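PDB 1H80: iota-carrageenase from Alteromonas sp., which hydrolyses internal 1,4-beta linkages of iota-carrageenan, a sulfated galactan of red algal cell walls, with inversion of the anomeric configuration. Local coordinates for residues Q71-V76 with V104-R109; L366-L371 with N450-S455; R383-T388 with I398-S403. One frame throughout, in Å; residues are numbered along the deposited sequence.

Contact 1 lies far from the other two: its centre is about 45 Å from that of contact 2 and about 42 Å from that of contact 3, on the opposite side of the chain's centre. It joins two successive coils of the beta-helix. Contacts 2 and 3 are immediate neighbours, their centres about 7 Å apart, and contact 3 is nested in the loop that contact 2 closes. Tyr399 connects them: its OH lies 2.7 Å from Tyr451 O, in a hydrogen bond, and its backbone O is 2.8 Å from Leu366 N. Contacts 2 and 3 thus form one continuous patch in the C-terminal part of the chain.

Contact 1. Residues Q71-V76 with V104-R109; sequences QMKSNV and VNNIVR
Asn105 and Gln71 meet through their side-chain amides, Asn105 ND2 giving a nearly straight hydrogen bond (170°) to Gln71 OE1 at 3.0 Å. OE1 lies in the Asn105 amide plane, whereas ND2 approaches from above the Gln71 carbonyl plane. The same OE1 takes a second proton from a water 2.6 Å away, which in turn accepts from Asn105 N, while Gln71 NE2 is spent on Glu101 and Gly69 O. One residue on, Asn106 ND2 reaches the backbone O of Met72 at 3.2 Å, with an N-H...O angle of 177° and in the carbonyl plane. Its CG sits between backbone N and carbonyl carbon (chi1 63°), which turns the amide toward Met72. Val108 CG2 packs against that same oxygen, 3.5 Å from Met72 O. Farther along, Ser74 OG accepts from Arg109 N at 2.9 Å, and Asn75 N donates to Arg109 O at 3.0 Å. A water bridges two further backbone atoms, accepting from Ser74 N at 2.9 Å and donating to Ile107 O at 2.8 Å. Arg109 turns its guanidinium back to Val108 O and to a salt bridge with Asp139. Strands 64-71 and 76-80, which flank the type II turn Lys73-Val76, pair in parallel with 97-102 and 111-115, so the two segments are equivalent corners on consecutive coils of a right-handed parallel beta-helix of the pectate lyase-like kind.

Contact 2. Residues L366-L371 with N450-S455; sequences LKQDQL and NYYGMS
An Asx motif, in which Asn450 OD1 accepts from Gly453 N at 2.7 Å, shapes the loop whose Tyr451, Tyr452 and Met454 receive Gln368 and Leu371 from the turn after strand 364-366. Gln368 runs out fully extended, CG anti to the backbone N (chi1 -168°), and passes across Tyr451. Its CG makes a CH-pi contact over one face, 3.8 Å from the Tyr451 ring centroid. The amide follows at only 19° to that ring, with Gln368 CD 3.4 Å from Tyr451 CD2. At the tip, Gln368 NE2 donates to Tyr452 OH at 3.1 Å, the bond almost straight (176°) and in the amide plane; NE2 also bonds to Tyr399 OH. With an alanine here, the Tyr452 and Tyr399 hydroxyls would probably lose this amide donor and a gap would be likely to open over the Tyr451 face. Leu371 CD1 fills in beside Gln368, 4.0 Å from Tyr451 CD1 and 4.2 Å from Met454 CE. Tyr451 is held further by Asp372 at its OH and by Arg447 in a cation-pi contact. Leu371 and Met454 both rest on Tyr399 of strand 399-401, and the 450-455 loop leads on toward helix 459-463.

Contact 3. Residues R383-T388 with I398-S403; sequences RVCLPT and IYIGPS
Cys385 and Ile400 form an antiparallel hydrogen-bonded pair, with Cys385 N to Ile400 O at 2.8 Å and Ile400 N to Cys385 O at 3.2 Å. It stays a single bridge, consistent with the prolines at the flanking positions. In the pairs where the pattern would recur, Pro387 brings no N-H to Ile398 O but sets its ring there, Pro387 CD 3.1 Å from that oxygen, and Pro402 likewise offers Arg383 O only ring carbons. The Tyr399 side chain lies on the same side of the bridge as Val384 and Leu386. Its CB lies 3.7 Å from Cys385 O, with Val384 CG1 a little farther off. CG, turned beside the backbone N (chi1 -68°), is still near Cys385 O, and the ring runs on past Leu386: CD2 also stays close to Cys385 O, whereas CE2 meets Leu386 CD1 at 3.6 Å, approached obliquely, and CZ touches the same methyl more loosely. The tip, OH, leaves the segments and bonds to Tyr451 O and Gln368 NE2. On the other face of the bridge, Cys385 SG presses on Ile400, 3.2 Å from Ile400 CB; the position of SG between the Cys385 backbone N and carbonyl carbon (chi1 76°) puts the sulfur there, where it also forms the disulfide to Cys457. Toward the 402 end, Val384 CG2 packs on Pro402 CD at 3.6 Å, and a CB on Gly401 would collide with Val384 CG2. Strand 399-401 pairs on its other edge with strand 364-366, which places the bridge in a small antiparallel, disulfide-tied patch, unlike the parallel coils of the beta-helix.

Contact 1. Residues Q71-V76 with V104-R109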
ATOM      1  N   GLN A  71     -15.044   0.603 -14.955  1.00 15.01           N
ATOM      2  CA  GLN A  71     -15.079   2.023 -14.629  1.00 15.16           C
ATOM      3  C   GLN A  71     -16.226   2.290 -13.669  1.00 14.81           C
ATOM      4  O   GLN A  71     -17.389   2.234 -14.052  1.00 14.68           O
ATOM      5  CB  GLN A  71     -15.270   2.858 -15.897  1.00 17.34           C
ATOM      6  CG  GLN A  71     -14.222   2.604 -16.969  1.00 20.37           C
ATOM      7  CD  GLN A  71     -12.821   2.946 -16.510  1.00 22.60           C
ATOM      8  OE1 GLN A  71     -12.518   4.103 -16.216  1.00 24.82           O
ATOM      9  NE2 GLN A  71     -11.955   1.941 -16.445  1.00 22.80           N
ATOM     10  N   MET A  72     -15.899   2.580 -12.418  1.00 14.12           N
ATOM     11  CA  MET A  72     -16.936   2.856 -11.436  1.00 14.29           C
ATOM     12  C   MET A  72     -17.547   4.223 -11.702  1.00 14.37           C
ATOM     13  O   MET A  72     -16.930   5.081 -12.334  1.00 15.16           O
ATOM     14  CB  MET A  72     -16.347   2.786 -10.030  1.00 14.51           C
ATOM     15  CG  MET A  72     -15.847   1.390  -9.669  1.00 15.98           C
ATOM     16  SD  MET A  72     -17.163   0.146  -9.773  1.00 18.73           S
ATOM     17  CE  MET A  72     -16.228  -1.384  -9.734  1.00 19.85           C
ATOM     18  N   LYS A  73     -18.770   4.419 -11.225  1.00 14.55           N
ATOM     19  CA  LYS A  73     -19.470   5.676 -11.422  1.00 15.02           C
ATOM     20  C   LYS A  73     -20.189   6.125 -10.161  1.00 13.75           C
ATOM     21  O   LYS A  73     -20.393   5.339  -9.235  1.00 13.98           O
ATOM     22  CB  LYS A  73     -20.468   5.546 -12.574  1.00 16.49           C
ATOM     23  CG  LYS A  73     -19.803   5.459 -13.940  1.00 19.78           C
ATOM     24  CD  LYS A  73     -20.828   5.467 -15.062  1.00 22.27           C
ATOM     25  CE  LYS A  73     -20.164   5.695 -16.410  1.00 24.82           C
ATOM     26  NZ  LYS A  73     -19.064   4.731 -16.652  1.00 26.79           N
ATOM     27  N   SER A  74     -20.577   7.393 -10.147  1.00 13.85           N
ATOM     28  CA  SER A  74     -21.253   7.991  -9.006  1.00 13.15           C
ATOM     29  C   SER A  74     -22.548   7.323  -8.582  1.00 12.80           C
ATOM     30  O   SER A  74     -23.321   6.831  -9.407  1.00 13.18           O
ATOM     31  CB  SER A  74     -21.546   9.464  -9.284  1.00 13.26           C
ATOM     32  OG  SER A  74     -20.354  10.185  -9.505  1.00 12.98           O
ATOM     33  N   ASN A  75     -22.765   7.334  -7.273  1.00 12.71           N
ATOM     34  CA  ASN A  75     -23.956   6.794  -6.649  1.00 12.20           C
ATOM     35  C   ASN A  75     -24.209   5.318  -6.893  1.00 12.14           C
ATOM     36  O   ASN A  75     -25.352   4.870  -6.920  1.00 13.06           O
ATOM     37  CB  ASN A  75     -25.161   7.631  -7.074  1.00 12.91           C
ATOM     38  CG  ASN A  75     -25.002   9.087  -6.687  1.00 12.99           C
ATOM     39  OD1 ASN A  75     -24.785   9.408  -5.515  1.00 13.34           O
ATOM     40  ND2 ASN A  75     -25.100   9.977  -7.667  1.00 15.26           N
ATOM     41  N   VAL A  76     -23.126   4.570  -7.064  1.00 11.02           N
ATOM     42  CA  VAL A  76     -23.210   3.135  -7.266  1.00 11.55           C
ATOM     43  C   VAL A  76     -22.652   2.488  -6.010  1.00 11.31           C
ATOM     44  O   VAL A  76     -21.554   2.815  -5.563  1.00 12.06           O
ATOM     45  CB  VAL A  76     -22.391   2.682  -8.487  1.00 11.78           C
ATOM     46  CG1 VAL A  76     -22.411   1.170  -8.592  1.00 13.29           C
ATOM     47  CG2 VAL A  76     -22.978   3.298  -9.750  1.00 12.65           C
ATOM     48  N   VAL A 104     -10.612   7.467 -12.288  1.00 15.52           N
ATOM     49  CA  VAL A 104      -9.398   7.586 -13.083  1.00 18.37           C
ATOM     50  C   VAL A 104      -9.681   8.347 -14.370  1.00 20.06           C
ATOM     51  O   VAL A 104      -8.945   9.270 -14.726  1.00 21.40           O
ATOM     52  CB  VAL A 104      -8.820   6.202 -13.430  1.00 18.24           C
ATOM     53  CG1 VAL A 104      -7.622   6.358 -14.363  1.00 19.91           C
ATOM     54  CG2 VAL A 104      -8.404   5.483 -12.155  1.00 18.96           C
ATOM     55  N   ASN A 105     -10.758   7.964 -15.052  1.00 21.12           N
ATOM     56  CA  ASN A 105     -11.139   8.595 -16.313  1.00 22.76           C
ATOM     57  C   ASN A 105     -12.426   9.401 -16.227  1.00 23.06           C
ATOM     58  O   ASN A 105     -12.972   9.822 -17.247  1.00 23.91           O
ATOM     59  CB  ASN A 105     -11.281   7.533 -17.400  1.00 24.53           C
ATOM     60  CG  ASN A 105     -10.007   6.750 -17.606  1.00 26.42           C
ATOM     61  OD1 ASN A 105      -8.970   7.313 -17.961  1.00 28.56           O
ATOM     62  ND2 ASN A 105     -10.071   5.444 -17.379  1.00 27.32           N
ATOM     63  N   ASN A 106     -12.917   9.606 -15.012  1.00 22.20           N
ATOM     64  CA  ASN A 106     -14.134  10.377 -14.817  1.00 21.62           C
ATOM     65  C   ASN A 106     -14.190  10.888 -13.385  1.00 20.45           C
ATOM     66  O   ASN A 106     -13.227  10.753 -12.631  1.00 20.95           O
ATOM     67  CB  ASN A 106     -15.362   9.519 -15.123  1.00 23.16           C
ATOM     68  CG  ASN A 106     -15.492   8.337 -14.187  1.00 24.24           C
ATOM     69  OD1 ASN A 106     -14.581   8.048 -13.413  1.00 26.25           O
ATOM     70  ND2 ASN A 106     -16.623   7.643 -14.256  1.00 26.66           N
ATOM     71  N   ILE A 107     -15.315  11.486 -13.023  1.00 18.76           N
ATOM     72  CA  ILE A 107     -15.494  12.027 -11.686  1.00 17.31           C
ATOM     73  C   ILE A 107     -16.501  11.152 -10.965  1.00 16.01           C
ATOM     74  O   ILE A 107     -17.613  10.954 -11.450  1.00 16.43           O
ATOM     75  CB  ILE A 107     -16.016  13.473 -11.757  1.00 19.03           C
ATOM     76  CG1 ILE A 107     -15.045  14.321 -12.585  1.00 20.86           C
ATOM     77  CG2 ILE A 107     -16.183  14.038 -10.357  1.00 19.58           C
ATOM     78  CD1 ILE A 107     -15.528  15.732 -12.859  1.00 21.99           C
ATOM     79  N   VAL A 108     -16.109  10.622  -9.811  1.00 13.34           N
ATOM     80  CA  VAL A 108     -16.997   9.755  -9.049  1.00 12.92           C
ATOM     81  C   VAL A 108     -17.275  10.316  -7.665  1.00 12.00           C
ATOM     82  O   VAL A 108     -16.361  10.735  -6.957  1.00 12.46           O
ATOM     83  CB  VAL A 108     -16.392   8.348  -8.890  1.00 12.20           C
ATOM     84  CG1 VAL A 108     -17.321   7.468  -8.059  1.00 12.37           C
ATOM     85  CG2 VAL A 108     -16.153   7.730 -10.259  1.00 12.99           C
ATOM     86  N   ARG A 109     -18.548  10.320  -7.288  1.00 12.42           N
ATOM     87  CA  ARG A 109     -18.962  10.813  -5.983  1.00 12.41           C
ATOM     88  C   ARG A 109     -19.967   9.830  -5.398  1.00 13.16           C
ATOM     89  O   ARG A 109     -20.838   9.337  -6.115  1.00 14.37           O
ATOM     90  CB  ARG A 109     -19.617  12.190  -6.118  1.00 12.92           C
ATOM     91  CG  ARG A 109     -18.711  13.284  -6.690  1.00 13.85           C
ATOM     92  CD  ARG A 109     -17.581  13.642  -5.731  1.00 14.74           C
ATOM     93  NE  ARG A 109     -16.735  14.729  -6.233  1.00 15.13           N
ATOM     94  CZ  ARG A 109     -15.592  14.561  -6.895  1.00 15.39           C
ATOM     95  NH1 ARG A 109     -15.130  13.344  -7.153  1.00 13.86           N
ATOM     96  NH2 ARG A 109     -14.892  15.621  -7.287  1.00 16.23           N
TER
HETATM   97  O   HOH W   1     -12.154   5.544 -14.084  1.00 18.93           O
HETATM   98  O   HOH W   2     -14.426   5.792 -12.587  1.00 18.65           O
HETATM   99  O   HOH W   3     -19.348   8.944 -12.313  1.00 16.53           O

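Contact 2. Residues L366-L371 with N450-S455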
ATOM      1  N   LEU A 366      13.492  -8.512   3.995  1.00 15.02           N
ATOM      2  CA  LEU A 366      14.579  -7.628   4.385  1.00 15.69           C
ATOM      3  C   LEU A 366      15.273  -7.030   3.177  1.00 15.43           C
ATOM      4  O   LEU A 366      15.411  -7.678   2.146  1.00 15.71           O
ATOM      5  CB  LEU A 366      15.608  -8.402   5.216  1.00 16.04           C
ATOM      6  CG  LEU A 366      15.092  -9.061   6.496  1.00 16.68           C
ATOM      7  CD1 LEU A 366      16.156  -9.986   7.079  1.00 17.59           C
ATOM      8  CD2 LEU A 366      14.707  -7.981   7.496  1.00 16.77           C
ATOM      9  N   LYS A 367      15.710  -5.784   3.314  1.00 15.67           N
ATOM     10  CA  LYS A 367      16.425  -5.111   2.243  1.00 16.59           C
ATOM     11  C   LYS A 367      17.910  -5.311   2.505  1.00 16.56           C
ATOM     12  O   LYS A 367      18.337  -5.447   3.653  1.00 16.81           O
ATOM     13  CB  LYS A 367      16.092  -3.620   2.229  1.00 17.55           C
ATOM     14  CG  LYS A 367      14.624  -3.322   1.963  1.00 18.39           C
ATOM     15  CD  LYS A 367      14.164  -3.864   0.611  1.00 21.01           C
ATOM     16  CE  LYS A 367      14.856  -3.154  -0.543  1.00 22.52           C
ATOM     17  NZ  LYS A 367      14.361  -3.613  -1.874  1.00 24.22           N
ATOM     18  N   GLN A 368      18.703  -5.338   1.443  1.00 17.03           N
ATOM     19  CA  GLN A 368      20.135  -5.539   1.610  1.00 17.02           C
ATOM     20  C   GLN A 368      20.777  -4.511   2.539  1.00 17.87           C
ATOM     21  O   GLN A 368      21.648  -4.863   3.337  1.00 16.61           O
ATOM     22  CB  GLN A 368      20.840  -5.501   0.255  1.00 17.93           C
ATOM     23  CG  GLN A 368      22.282  -5.978   0.316  1.00 18.87           C
ATOM     24  CD  GLN A 368      22.961  -5.912  -1.032  1.00 19.32           C
ATOM     25  OE1 GLN A 368      23.442  -4.859  -1.443  1.00 20.51           O
ATOM     26  NE2 GLN A 368      22.984  -7.036  -1.740  1.00 19.84           N
ATOM     27  N   ASP A 369      20.353  -3.251   2.445  1.00 17.78           N
ATOM     28  CA  ASP A 369      20.933  -2.205   3.282  1.00 19.43           C
ATOM     29  C   ASP A 369      20.476  -2.254   4.735  1.00 18.79           C
ATOM     30  O   ASP A 369      20.737  -1.333   5.504  1.00 20.16           O
ATOM     31  CB  ASP A 369      20.666  -0.810   2.686  1.00 20.95           C
ATOM     32  CG  ASP A 369      19.203  -0.397   2.753  1.00 23.47           C
ATOM     33  OD1 ASP A 369      18.360  -1.189   3.220  1.00 24.23           O
ATOM     34  OD2 ASP A 369      18.897   0.742   2.329  1.00 25.71           O
ATOM     35  N   GLN A 370      19.801  -3.338   5.108  1.00 17.64           N
ATOM     36  CA  GLN A 370      19.339  -3.519   6.480  1.00 16.79           C
ATOM     37  C   GLN A 370      20.055  -4.704   7.119  1.00 16.11           C
ATOM     38  O   GLN A 370      20.074  -4.840   8.338  1.00 15.53           O
ATOM     39  CB  GLN A 370      17.831  -3.787   6.517  1.00 16.61           C
ATOM     40  CG  GLN A 370      16.974  -2.675   5.943  1.00 16.99           C
ATOM     41  CD  GLN A 370      15.505  -3.043   5.914  1.00 17.45           C
ATOM     42  OE1 GLN A 370      15.149  -4.196   5.662  1.00 16.74           O
ATOM     43  NE2 GLN A 370      14.639  -2.061   6.152  1.00 18.32           N
ATOM     44  N   LEU A 371      20.645  -5.556   6.286  1.00 16.62           N
ATOM     45  CA  LEU A 371      21.330  -6.755   6.770  1.00 16.52           C
ATOM     46  C   LEU A 371      22.440  -6.516   7.780  1.00 16.53           C
ATOM     47  O   LEU A 371      22.688  -7.362   8.639  1.00 16.80           O
ATOM     48  CB  LEU A 371      21.895  -7.553   5.597  1.00 15.91           C
ATOM     49  CG  LEU A 371      20.890  -8.113   4.591  1.00 16.18           C
ATOM     50  CD1 LEU A 371      21.642  -8.901   3.526  1.00 16.56           C
ATOM     51  CD2 LEU A 371      19.876  -9.003   5.302  1.00 15.97           C
ATOM     52  N   ASN A 450      26.710 -12.541   4.050  1.00 20.92           N
ATOM     53  CA  ASN A 450      27.327 -12.761   2.751  1.00 20.57           C
ATOM     54  C   ASN A 450      26.231 -12.397   1.759  1.00 19.92           C
ATOM     55  O   ASN A 450      25.402 -13.234   1.404  1.00 19.48           O
ATOM     56  CB  ASN A 450      27.711 -14.232   2.594  1.00 21.37           C
ATOM     57  CG  ASN A 450      28.531 -14.489   1.348  1.00 22.15           C
ATOM     58  OD1 ASN A 450      28.369 -13.809   0.331  1.00 22.31           O
ATOM     59  ND2 ASN A 450      29.409 -15.485   1.413  1.00 22.26           N
ATOM     60  N   TYR A 451      26.229 -11.140   1.325  1.00 19.06           N
ATOM     61  CA  TYR A 451      25.205 -10.628   0.414  1.00 19.20           C
ATOM     62  C   TYR A 451      24.800 -11.510  -0.755  1.00 19.49           C
ATOM     63  O   TYR A 451      23.611 -11.690  -1.016  1.00 19.88           O
ATOM     64  CB  TYR A 451      25.621  -9.261  -0.132  1.00 18.73           C
ATOM     65  CG  TYR A 451      25.605  -8.136   0.879  1.00 19.55           C
ATOM     66  CD1 TYR A 451      25.387  -8.379   2.236  1.00 19.10           C
ATOM     67  CD2 TYR A 451      25.839  -6.823   0.477  1.00 19.92           C
ATOM     68  CE1 TYR A 451      25.406  -7.340   3.167  1.00 19.48           C
ATOM     69  CE2 TYR A 451      25.860  -5.782   1.393  1.00 20.11           C
ATOM     70  CZ  TYR A 451      25.645  -6.044   2.736  1.00 20.06           C
ATOM     71  OH  TYR A 451      25.681  -5.007   3.640  1.00 21.02           O
ATOM     72  N   TYR A 452      25.773 -12.067  -1.464  1.00 19.96           N
ATOM     73  CA  TYR A 452      25.444 -12.884  -2.622  1.00 21.11           C
ATOM     74  C   TYR A 452      25.800 -14.357  -2.517  1.00 20.76           C
ATOM     75  O   TYR A 452      25.422 -15.148  -3.382  1.00 21.82           O
ATOM     76  CB  TYR A 452      26.096 -12.268  -3.861  1.00 22.26           C
ATOM     77  CG  TYR A 452      25.633 -10.850  -4.097  1.00 23.80           C
ATOM     78  CD1 TYR A 452      24.343 -10.589  -4.562  1.00 24.86           C
ATOM     79  CD2 TYR A 452      26.457  -9.768  -3.794  1.00 24.39           C
ATOM     80  CE1 TYR A 452      23.884  -9.279  -4.712  1.00 25.41           C
ATOM     81  CE2 TYR A 452      26.008  -8.458  -3.941  1.00 25.58           C
ATOM     82  CZ  TYR A 452      24.722  -8.222  -4.398  1.00 25.78           C
ATOM     83  OH  TYR A 452      24.271  -6.929  -4.528  1.00 27.07           O
ATOM     84  N   GLY A 453      26.504 -14.729  -1.454  1.00 21.14           N
ATOM     85  CA  GLY A 453      26.896 -16.118  -1.287  1.00 21.00           C
ATOM     86  C   GLY A 453      26.164 -16.865  -0.189  1.00 20.79           C
ATOM     87  O   GLY A 453      26.364 -18.068  -0.015  1.00 20.76           O
ATOM     88  N   MET A 454      25.314 -16.168   0.555  1.00 20.85           N
ATOM     89  CA  MET A 454      24.573 -16.813   1.633  1.00 20.22           C
ATOM     90  C   MET A 454      23.641 -17.892   1.099  1.00 20.37           C
ATOM     91  O   MET A 454      23.418 -18.000  -0.109  1.00 20.61           O
ATOM     92  CB  MET A 454      23.751 -15.786   2.412  1.00 19.89           C
ATOM     93  CG  MET A 454      22.712 -15.073   1.573  1.00 19.05           C
ATOM     94  SD  MET A 454      21.515 -14.214   2.613  1.00 18.79           S
ATOM     95  CE  MET A 454      22.541 -12.964   3.324  1.00 19.26           C
ATOM     96  N   SER A 455      23.099 -18.686   2.013  1.00 20.97           N
ATOM     97  CA  SER A 455      22.180 -19.763   1.666  1.00 22.15           C
ATOM     98  C   SER A 455      21.055 -19.278   0.759  1.00 22.46           C
ATOM     99  O   SER A 455      20.554 -18.164   0.917  1.00 22.47           O
ATOM    100  CB  SER A 455      21.564 -20.355   2.934  1.00 23.45           C
ATOM    101  OG  SER A 455      22.563 -20.819   3.821  1.00 27.22           O
TER

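Contact 3. Residues R383-T388 with I398-S403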
ATOM      1  N   ARG A 383      19.827 -17.960   9.556  1.00 21.15           N
ATOM      2  CA  ARG A 383      18.433 -17.922   9.119  1.00 21.37           C
ATOM      3  C   ARG A 383      18.108 -16.881   8.043  1.00 20.70           C
ATOM      4  O   ARG A 383      16.941 -16.671   7.724  1.00 21.05           O
ATOM      5  CB  ARG A 383      17.512 -17.722  10.330  1.00 22.83           C
ATOM      6  CG  ARG A 383      17.680 -18.766  11.440  1.00 26.74           C
ATOM      7  CD  ARG A 383      17.344 -20.172  10.960  1.00 28.75           C
ATOM      8  NE  ARG A 383      15.917 -20.351  10.688  1.00 30.94           N
ATOM      9  CZ  ARG A 383      14.982 -20.497  11.622  1.00 31.38           C
ATOM     10  NH1 ARG A 383      15.308 -20.487  12.906  1.00 32.85           N
ATOM     11  NH2 ARG A 383      13.712 -20.659  11.269  1.00 32.17           N
ATOM     12  N   VAL A 384      19.125 -16.224   7.491  1.00 19.21           N
ATOM     13  CA  VAL A 384      18.902 -15.248   6.423  1.00 18.92           C
ATOM     14  C   VAL A 384      19.173 -15.983   5.091  1.00 19.83           C
ATOM     15  O   VAL A 384      20.256 -16.573   4.937  1.00 19.56           O
ATOM     16  CB  VAL A 384      19.834 -14.013   6.592  1.00 18.39           C
ATOM     17  CG1 VAL A 384      19.578 -13.011   5.477  1.00 18.85           C
ATOM     18  CG2 VAL A 384      19.589 -13.350   7.951  1.00 18.75           C
ATOM     19  N   CYS A 385      18.186 -15.979   4.171  1.00 20.08           N
ATOM     20  CA  CYS A 385      18.265 -16.650   2.847  1.00 20.87           C
ATOM     21  C   CYS A 385      18.234 -15.592   1.701  1.00 19.93           C
ATOM     22  O   CYS A 385      17.730 -14.471   1.884  1.00 18.95           O
ATOM     23  CB  CYS A 385      17.093 -17.674   2.690  1.00 24.46           C
ATOM     24  SG  CYS A 385      15.473 -16.889   2.339  1.00 29.92           S
ATOM     25  N   LEU A 386      18.872 -15.904   0.571  1.00 18.75           N
ATOM     26  CA  LEU A 386      18.881 -15.018  -0.603  1.00 18.87           C
ATOM     27  C   LEU A 386      18.045 -15.757  -1.648  1.00 19.28           C
ATOM     28  O   LEU A 386      18.392 -16.868  -2.060  1.00 20.00           O
ATOM     29  CB  LEU A 386      20.299 -14.802  -1.164  1.00 19.08           C
ATOM     30  CG  LEU A 386      20.367 -14.111  -2.537  1.00 19.87           C
ATOM     31  CD1 LEU A 386      19.730 -12.729  -2.475  1.00 20.24           C
ATOM     32  CD2 LEU A 386      21.818 -14.002  -2.981  1.00 19.82           C
ATOM     33  N   PRO A 387      16.917 -15.170  -2.071  1.00 19.66           N
ATOM     34  CA  PRO A 387      16.066 -15.820  -3.072  1.00 20.12           C
ATOM     35  C   PRO A 387      16.841 -16.128  -4.351  1.00 21.51           C
ATOM     36  O   PRO A 387      17.698 -15.352  -4.771  1.00 21.58           O
ATOM     37  CB  PRO A 387      14.957 -14.794  -3.292  1.00 20.13           C
ATOM     38  CG  PRO A 387      14.830 -14.162  -1.935  1.00 18.73           C
ATOM     39  CD  PRO A 387      16.275 -13.954  -1.543  1.00 19.04           C
ATOM     40  N   THR A 388      16.542 -17.269  -4.961  1.00 23.29           N
ATOM     41  CA  THR A 388      17.217 -17.670  -6.189  1.00 25.50           C
ATOM     42  C   THR A 388      16.827 -16.754  -7.346  1.00 26.42           C
ATOM     43  O   THR A 388      15.855 -16.004  -7.257  1.00 26.42           O
ATOM     44  CB  THR A 388      16.855 -19.112  -6.567  1.00 25.55           C
ATOM     45  OG1 THR A 388      15.463 -19.183  -6.895  1.00 26.68           O
ATOM     46  CG2 THR A 388      17.142 -20.048  -5.405  1.00 26.96           C
ATOM     47  N   ILE A 398      15.964  -8.306  -2.396  1.00 18.87           N
ATOM     48  CA  ILE A 398      15.176  -8.858  -1.303  1.00 18.70           C
ATOM     49  C   ILE A 398      15.841 -10.059  -0.637  1.00 18.50           C
ATOM     50  O   ILE A 398      16.455 -10.897  -1.298  1.00 18.51           O
ATOM     51  CB  ILE A 398      13.764  -9.279  -1.810  1.00 18.99           C
ATOM     52  CG1 ILE A 398      12.930  -9.863  -0.668  1.00 19.75           C
ATOM     53  CG2 ILE A 398      13.899 -10.307  -2.923  1.00 19.77           C
ATOM     54  CD1 ILE A 398      12.577  -8.875   0.407  1.00 19.45           C
ATOM     55  N   TYR A 399      15.727 -10.112   0.684  1.00 17.14           N
ATOM     56  CA  TYR A 399      16.255 -11.214   1.474  1.00 16.64           C
ATOM     57  C   TYR A 399      15.150 -11.626   2.423  1.00 16.68           C
ATOM     58  O   TYR A 399      14.243 -10.840   2.703  1.00 16.77           O
ATOM     59  CB  TYR A 399      17.467 -10.781   2.303  1.00 15.77           C
ATOM     60  CG  TYR A 399      18.681 -10.447   1.483  1.00 16.37           C
ATOM     61  CD1 TYR A 399      18.789  -9.221   0.829  1.00 15.76           C
ATOM     62  CD2 TYR A 399      19.707 -11.377   1.325  1.00 16.65           C
ATOM     63  CE1 TYR A 399      19.888  -8.931   0.035  1.00 16.89           C
ATOM     64  CE2 TYR A 399      20.811 -11.099   0.532  1.00 16.82           C
ATOM     65  CZ  TYR A 399      20.894  -9.876  -0.111  1.00 16.56           C
ATOM     66  OH  TYR A 399      21.974  -9.596  -0.911  1.00 17.40           O
ATOM     67  N   ILE A 400      15.211 -12.861   2.901  1.00 16.69           N
ATOM     68  CA  ILE A 400      14.229 -13.341   3.857  1.00 16.56           C
ATOM     69  C   ILE A 400      15.023 -13.735   5.089  1.00 16.56           C
ATOM     70  O   ILE A 400      16.021 -14.455   4.992  1.00 16.69           O
ATOM     71  CB  ILE A 400      13.444 -14.566   3.340  1.00 17.52           C
ATOM     72  CG1 ILE A 400      12.670 -14.195   2.073  1.00 19.10           C
ATOM     73  CG2 ILE A 400      12.488 -15.062   4.422  1.00 17.06           C
ATOM     74  CD1 ILE A 400      11.831 -15.328   1.509  1.00 21.19           C
ATOM     75  N   GLY A 401      14.591 -13.251   6.245  1.00 15.43           N
ATOM     76  CA  GLY A 401      15.299 -13.563   7.467  1.00 15.95           C
ATOM     77  C   GLY A 401      14.585 -13.049   8.696  1.00 15.65           C
ATOM     78  O   GLY A 401      13.429 -12.626   8.621  1.00 16.29           O
ATOM     79  N   PRO A 402      15.263 -13.056   9.850  1.00 15.53           N
ATOM     80  CA  PRO A 402      14.692 -12.593  11.115  1.00 15.19           C
ATOM     81  C   PRO A 402      14.279 -11.126  11.127  1.00 15.17           C
ATOM     82  O   PRO A 402      14.839 -10.298  10.405  1.00 14.72           O
ATOM     83  CB  PRO A 402      15.806 -12.866  12.126  1.00 16.39           C
ATOM     84  CG  PRO A 402      16.600 -13.975  11.493  1.00 16.62           C
ATOM     85  CD  PRO A 402      16.628 -13.575  10.048  1.00 15.75           C
ATOM     86  N   SER A 403      13.286 -10.827  11.955  1.00 14.70           N
ATOM     87  CA  SER A 403      12.805  -9.464  12.128  1.00 14.96           C
ATOM     88  C   SER A 403      13.983  -8.668  12.671  1.00 15.12           C
ATOM     89  O   SER A 403      14.808  -9.206  13.408  1.00 15.73           O
ATOM     90  CB  SER A 403      11.662  -9.440  13.139  1.00 14.91           C
ATOM     91  OG  SER A 403      10.568 -10.209  12.677  1.00 15.90           O
TER